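Local coordinates for double stranded RNA binding protein A (Xenopus laevis, PDB 1DI2) that binds double-stranded RNA, here through the second of its double-stranded RNA-binding domains, at residues L17-A23 with T35-V40; V40-T46 with K62-F67. The protein carries 1 engineered substitution. All coordinates share one frame; numbering follows the deposited sequence.

In the fold
Both contacts belong to the alpha-beta-beta-beta-alpha fold of the double-stranded RNA-binding domain, in which a three-stranded antiparallel sheet packs against two helices. Contact 1 comes first along the chain and pairs strand 19-26 with the central strand 33-40; contact 2 follows in series and sets the third strand, 43-49, against helix 52-68. Their centres lie about 10 Å apart. Val40 serves both, and the two join directly where Cys38 N lies 2.7 Å from Glu45 O, a probable hydrogen bond between neighbouring strands. Contact 1 thus builds the sheet and contact 2 covers it with helix; the bound RNA is about 7 Å and 15 Å from their nearest atoms, respectively.

Contact 1 (L17-A23 with T35-V40); sequences LPEYTVA and TITCRV
With SG anti to the backbone N (chi1 173°), Cys38 reaches the Tyr20 ring, whose CG stands beside its own backbone N, anti to the carbonyl carbon (chi1 -60°). This cross-strand pair sits in the antiparallel beta hairpin of the double-stranded RNA-binding fold, strands 19-26 and 33-40. The sulfur comes to 3.7 Å from Tyr20 CE2, approaching the ring obliquely, 35° off its normal, as a sulfur-aromatic contact. Ile36 CG2 meets the same ring near its plane, at the CD2 edge. Tyr20, Cys38, Val22 and Ile36 share the face of the sheet turned to the helices, where Lys56 makes a cation-pi contact with Tyr20 and Leu6 touches both Tyr20 and Cys38. Further along, Pro18 and Val40 lie side by side, Pro18 CG to Val40 CG2 at 3.7 Å.

The backbones are laced by paired bonds at Glu19-Arg39 and Thr21-Thr37, and a single bond, Ala23 N to Thr35 O, follows two residues beyond the second pair. On the other face Glu19 and Arg39 are neighbours, yet the charged groups do not meet, Glu19 OE1 and Arg39 NE being 6.3 Å apart. Thr21 OG1 packs on Thr37 CB at 3.6 Å.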
loop_
_atom_site.group_PDB
_atom_site.type_symbol
_atom_site.label_atom_id
_atom_site.label_comp_id
_atom_site.label_asym_id
_atom_site.label_seq_id
_atom_site.Cartn_x
_atom_site.Cartn_y
_atom_site.Cartn_z
ATOM N N LEU E 17 12.529 22.964 -5.518
ATOM C CA LEU E 17 11.686 21.831 -5.145
ATOM C C LEU E 17 12.186 20.492 -5.679
ATOM O O LEU E 17 12.850 20.430 -6.708
ATOM C CB LEU E 17 10.245 22.069 -5.632
ATOM C CG LEU E 17 9.494 23.273 -5.049
ATOM C CD1 LEU E 17 8.207 23.519 -5.824
ATOM C CD2 LEU E 17 9.204 23.037 -3.579
ATOM N N PRO E 18 11.863 19.396 -4.972
ATOM C CA PRO E 18 12.275 18.053 -5.375
ATOM C C PRO E 18 11.790 17.669 -6.775
ATOM O O PRO E 18 10.695 18.046 -7.196
ATOM C CB PRO E 18 11.639 17.170 -4.300
ATOM C CG PRO E 18 11.667 18.072 -3.090
ATOM C CD PRO E 18 11.103 19.329 -3.713
ATOM N N GLU E 19 12.618 16.918 -7.490
ATOM C CA GLU E 19 12.247 16.452 -8.817
ATOM C C GLU E 19 12.142 14.932 -8.802
ATOM O O GLU E 19 13.061 14.245 -8.353
ATOM C CB GLU E 19 13.282 16.864 -9.859
ATOM C CG GLU E 19 13.527 18.354 -9.948
ATOM C CD GLU E 19 14.506 18.702 -11.051
ATOM O OE1 GLU E 19 15.365 17.850 -11.366
ATOM O OE2 GLU E 19 14.438 19.830 -11.583
ATOM N N TYR E 20 11.016 14.412 -9.288
ATOM C CA TYR E 20 10.812 12.968 -9.339
ATOM C C TYR E 20 10.749 12.487 -10.788
ATOM O O TYR E 20 10.055 13.073 -11.619
ATOM C CB TYR E 20 9.526 12.561 -8.607
ATOM C CG TYR E 20 9.498 12.922 -7.135
ATOM C CD1 TYR E 20 9.098 14.198 -6.709
ATOM C CD2 TYR E 20 9.851 11.988 -6.168
ATOM C CE1 TYR E 20 9.043 14.518 -5.341
ATOM C CE2 TYR E 20 9.801 12.294 -4.813
ATOM C CZ TYR E 20 9.398 13.553 -4.400
ATOM O OH TYR E 20 9.344 13.824 -3.053
ATOM N N THR E 21 11.469 11.412 -11.072
ATOM C CA THR E 21 11.526 10.847 -12.411
ATOM C C THR E 21 11.415 9.317 -12.370
ATOM O O THR E 21 11.936 8.677 -11.453
ATOM C CB THR E 21 12.855 11.238 -13.095
ATOM O OG1 THR E 21 13.947 10.751 -12.316
ATOM C CG2 THR E 21 13.004 12.748 -13.177
ATOM N N VAL E 22 10.735 8.740 -13.362
ATOM C CA VAL E 22 10.584 7.292 -13.431
ATOM C C VAL E 22 11.865 6.727 -14.037
ATOM O O VAL E 22 12.187 6.990 -15.199
ATOM C CB VAL E 22 9.392 6.893 -14.305
ATOM C CG1 VAL E 22 9.277 5.363 -14.361
ATOM C CG2 VAL E 22 8.119 7.520 -13.746
ATOM N N ALA E 23 12.587 5.957 -13.231
ATOM C CA ALA E 23 13.850 5.359 -13.636
ATOM C C ALA E 23 13.682 3.976 -14.243
ATOM O O ALA E 23 14.529 3.515 -15.003
ATOM C CB ALA E 23 14.779 5.285 -12.434
ATOM N N THR E 35 10.300 2.149 -10.355
ATOM C CA THR E 35 11.413 2.718 -9.622
ATOM C C THR E 35 11.424 4.201 -9.962
ATOM O O THR E 35 11.382 4.583 -11.133
ATOM C CB THR E 35 12.749 2.064 -10.013
ATOM O OG1 THR E 35 12.707 0.673 -9.675
ATOM C CG2 THR E 35 13.895 2.715 -9.245
ATOM N N ILE E 36 11.438 5.031 -8.926
ATOM C CA ILE E 36 11.437 6.472 -9.107
ATOM C C ILE E 36 12.666 7.075 -8.460
ATOM O O ILE E 36 13.080 6.639 -7.394
ATOM C CB ILE E 36 10.161 7.084 -8.483
ATOM C CG1 ILE E 36 8.958 6.693 -9.348
ATOM C CG2 ILE E 36 10.308 8.617 -8.314
ATOM C CD1 ILE E 36 7.648 7.315 -8.916
ATOM N N THR E 37 13.270 8.048 -9.134
ATOM C CA THR E 37 14.441 8.721 -8.598
ATOM C C THR E 37 14.003 10.084 -8.050
ATOM O O THR E 37 13.255 10.828 -8.703
ATOM C CB THR E 37 15.535 8.933 -9.689
ATOM O OG1 THR E 37 16.019 7.661 -10.139
ATOM C CG2 THR E 37 16.733 9.722 -9.121
ATOM N N CYS E 38 14.449 10.388 -6.837
ATOM C CA CYS E 38 14.125 11.661 -6.208
ATOM C C CYS E 38 15.402 12.490 -6.076
ATOM O O CYS E 38 16.355 12.070 -5.421
ATOM C CB CYS E 38 13.520 11.453 -4.818
ATOM S SG CYS E 38 13.271 13.022 -3.905
ATOM N N ARG E 39 15.414 13.653 -6.718
ATOM C CA ARG E 39 16.551 14.564 -6.669
ATOM C C ARG E 39 16.169 15.901 -6.067
ATOM O O ARG E 39 15.188 16.522 -6.486
ATOM C CB ARG E 39 17.094 14.816 -8.073
ATOM C CG ARG E 39 17.927 13.694 -8.653
ATOM C CD ARG E 39 18.321 14.010 -10.088
ATOM N NE ARG E 39 19.396 13.140 -10.562
ATOM C CZ ARG E 39 20.685 13.312 -10.278
ATOM N NH1 ARG E 39 21.081 14.333 -9.526
ATOM N NH2 ARG E 39 21.579 12.453 -10.745
ATOM N N VAL E 40 16.946 16.326 -5.079
ATOM C CA VAL E 40 16.730 17.625 -4.462
ATOM C C VAL E 40 18.039 18.157 -3.898
ATOM O O VAL E 40 18.798 17.408 -3.270
ATOM C CB VAL E 40 15.664 17.590 -3.338
ATOM C CG1 VAL E 40 16.183 16.834 -2.114
ATOM C CG2 VAL E 40 15.273 18.994 -2.995
#

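Contact 2 (V40-T46 with K62-F67); sequences VETFVET and KLLTKF
Phe43 and Phe67 meet with their ring planes at 70°, centroids 5.9 Å apart, an oblique aromatic pair in which Phe43 CZ arrives at the edge of the Phe67 ring, in its plane, 3.7 Å from Phe67 CD1. In the double-stranded RNA-binding fold this is where the third strand, 43-49, packs on the C-terminal helix 52-68. Around the Phe43 ring, Val40 O lies in plane at the edge, while Leu63 CD2 and Lys66 O approach obliquely. Phe67 also leans on Leu9 and Lys13 of helix 2-13, which ties the pair to the other helix.

Leu63 is the buried centre of the interface. Its CG, anti to the backbone N (chi1 -163°), carries the two methyls between Val40 and Phe43: CD2 presses on Val40 CG1 at 3.4 Å, tighter than usual carbon packing, and CG rests 3.8 Å from Phe43 CB. Val40 and Phe43 are the ends of a type II' turn, which brings both onto this leucine.

Towards Thr46 the contact turns polar. The bent Glu45 side chain crosses Lys62 at about a right angle, its CG on Lys62 CB, and OE2 uses its anti lone pair to take the Thr46 N-H of its own strand. Lys66 stretches out over the strand, where a water links its NZ to Thr42 O and, weakly, to Val44 N; a second water, suspiciously close to NZ, may bridge it to Val44 O. Lys62 runs out extended beyond CG, and its NZ donates to Thr46 O at 3.1 Å, tilted 28° from the carbonyl plane.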
loop_
_atom_site.group_PDB
_atom_site.type_symbol
_atom_site.label_atom_id
_atom_site.label_comp_id
_atom_site.label_asym_id
_atom_site.label_seq_id
_atom_site.Cartn_x
_atom_site.Cartn_y
_atom_site.Cartn_z
ATOM N N VAL E 40 16.946 16.326 -5.079
ATOM C CA VAL E 40 16.730 17.625 -4.462
ATOM C C VAL E 40 18.039 18.157 -3.898
ATOM O O VAL E 40 18.798 17.408 -3.270
ATOM C CB VAL E 40 15.664 17.590 -3.338
ATOM C CG1 VAL E 40 16.183 16.834 -2.114
ATOM C CG2 VAL E 40 15.273 18.994 -2.995
ATOM N N GLU E 41 18.307 19.434 -4.152
ATOM C CA GLU E 41 19.535 20.073 -3.680
ATOM C C GLU E 41 20.701 19.219 -4.143
ATOM O O GLU E 41 20.953 19.035 -5.328
ATOM C CB GLU E 41 19.539 20.169 -2.136
ATOM C CG GLU E 41 20.384 21.325 -1.595
ATOM C CD GLU E 41 21.703 20.914 -0.920
ATOM O OE1 GLU E 41 22.036 19.713 -0.894
ATOM O OE2 GLU E 41 22.408 21.812 -0.406
ATOM N N THR E 42 21.364 18.615 -3.179
ATOM C CA THR E 42 22.501 17.799 -3.501
ATOM C C THR E 42 22.290 16.282 -3.271
ATOM O O THR E 42 23.215 15.479 -3.375
ATOM C CB THR E 42 23.724 18.351 -2.708
ATOM O OG1 THR E 42 24.850 18.418 -3.579
ATOM C CG2 THR E 42 24.050 17.497 -1.473
ATOM N N PHE E 43 21.051 15.893 -2.979
ATOM C CA PHE E 43 20.709 14.490 -2.736
ATOM C C PHE E 43 20.071 13.784 -3.930
ATOM O O PHE E 43 19.356 14.391 -4.741
ATOM C CB PHE E 43 19.741 14.370 -1.551
ATOM C CG PHE E 43 20.203 15.063 -0.308
ATOM C CD1 PHE E 43 20.034 16.433 -0.168
ATOM C CD2 PHE E 43 20.821 14.352 0.717
ATOM C CE1 PHE E 43 20.466 17.097 0.974
ATOM C CE2 PHE E 43 21.267 15.010 1.879
ATOM C CZ PHE E 43 21.084 16.391 2.001
ATOM N N VAL E 44 20.307 12.477 -4.004
ATOM C CA VAL E 44 19.735 11.670 -5.055
ATOM C C VAL E 44 19.434 10.321 -4.429
ATOM O O VAL E 44 20.318 9.695 -3.837
ATOM C CB VAL E 44 20.707 11.443 -6.223
ATOM C CG1 VAL E 44 19.936 10.874 -7.410
ATOM C CG2 VAL E 44 21.406 12.739 -6.603
ATOM N N GLU E 45 18.184 9.886 -4.534
ATOM C CA GLU E 45 17.785 8.594 -3.999
ATOM C C GLU E 45 16.796 7.903 -4.919
ATOM O O GLU E 45 16.111 8.543 -5.714
ATOM C CB GLU E 45 17.168 8.742 -2.604
ATOM C CG GLU E 45 18.108 8.408 -1.456
ATOM C CD GLU E 45 18.639 6.970 -1.515
ATOM O OE1 GLU E 45 19.334 6.551 -0.567
ATOM O OE2 GLU E 45 18.373 6.260 -2.509
ATOM N N THR E 46 16.728 6.585 -4.801
ATOM C CA THR E 46 15.819 5.812 -5.625
ATOM C C THR E 46 14.858 5.035 -4.730
ATOM O O THR E 46 15.209 4.633 -3.615
ATOM C CB THR E 46 16.578 4.813 -6.487
ATOM O OG1 THR E 46 17.133 3.801 -5.646
ATOM C CG2 THR E 46 17.709 5.507 -7.228
ATOM N N LYS E 62 13.434 7.730 1.673
ATOM C CA LYS E 62 14.862 7.422 1.677
ATOM C C LYS E 62 15.695 8.694 1.660
ATOM O O LYS E 62 16.725 8.786 2.334
ATOM C CB LYS E 62 15.255 6.579 0.467
ATOM C CG LYS E 62 14.798 5.138 0.512
ATOM C CD LYS E 62 15.429 4.383 -0.639
ATOM C CE LYS E 62 15.106 2.911 -0.582
ATOM N NZ LYS E 62 15.745 2.200 -1.717
ATOM N N LEU E 63 15.249 9.680 0.891
ATOM C CA LEU E 63 15.995 10.924 0.797
ATOM C C LEU E 63 16.011 11.659 2.140
ATOM O O LEU E 63 17.033 12.219 2.528
ATOM C CB LEU E 63 15.414 11.785 -0.329
ATOM C CG LEU E 63 16.350 12.898 -0.793
ATOM C CD1 LEU E 63 16.259 13.058 -2.287
ATOM C CD2 LEU E 63 16.036 14.180 -0.059
ATOM N N LEU E 64 14.883 11.639 2.848
ATOM C CA LEU E 64 14.777 12.269 4.158
ATOM C C LEU E 64 15.687 11.559 5.152
ATOM O O LEU E 64 16.319 12.187 6.004
ATOM C CB LEU E 64 13.334 12.219 4.657
ATOM C CG LEU E 64 12.370 13.130 3.898
ATOM C CD1 LEU E 64 10.939 12.843 4.310
ATOM C CD2 LEU E 64 12.749 14.573 4.205
ATOM N N THR E 65 15.739 10.234 5.038
ATOM C CA THR E 65 16.577 9.420 5.900
ATOM C C THR E 65 18.050 9.718 5.565
ATOM O O THR E 65 18.907 9.736 6.465
ATOM C CB THR E 65 16.248 7.917 5.723
ATOM O OG1 THR E 65 15.009 7.620 6.389
ATOM C CG2 THR E 65 17.373 7.041 6.270
ATOM N N LYS E 66 18.349 9.970 4.295
ATOM C CA LYS E 66 19.730 10.293 3.928
ATOM C C LYS E 66 20.037 11.701 4.405
ATOM O O LYS E 66 21.182 12.036 4.731
ATOM C CB LYS E 66 19.947 10.203 2.416
ATOM C CG LYS E 66 21.396 10.409 2.007
ATOM C CD LYS E 66 21.603 10.144 0.521
ATOM C CE LYS E 66 23.065 10.354 0.148
ATOM N NZ LYS E 66 23.300 10.098 -1.288
ATOM N N PHE E 67 18.995 12.523 4.473
ATOM C CA PHE E 67 19.165 13.901 4.904
ATOM C C PHE E 67 19.489 13.984 6.385
ATOM O O PHE E 67 20.311 14.816 6.782
ATOM C CB PHE E 67 17.904 14.727 4.627
ATOM C CG PHE E 67 17.926 16.099 5.259
ATOM C CD1 PHE E 67 18.788 17.096 4.792
ATOM C CD2 PHE E 67 17.137 16.373 6.377
ATOM C CE1 PHE E 67 18.860 18.342 5.436
ATOM C CE2 PHE E 67 17.206 17.614 7.024
ATOM C CZ PHE E 67 18.071 18.598 6.552
HETATM O O HOH W 1 23.190 12.255 -3.151
HETATM O O HOH W 2 22.215 8.189 -2.421
HETATM O O HOH W 3 18.520 6.754 2.634
#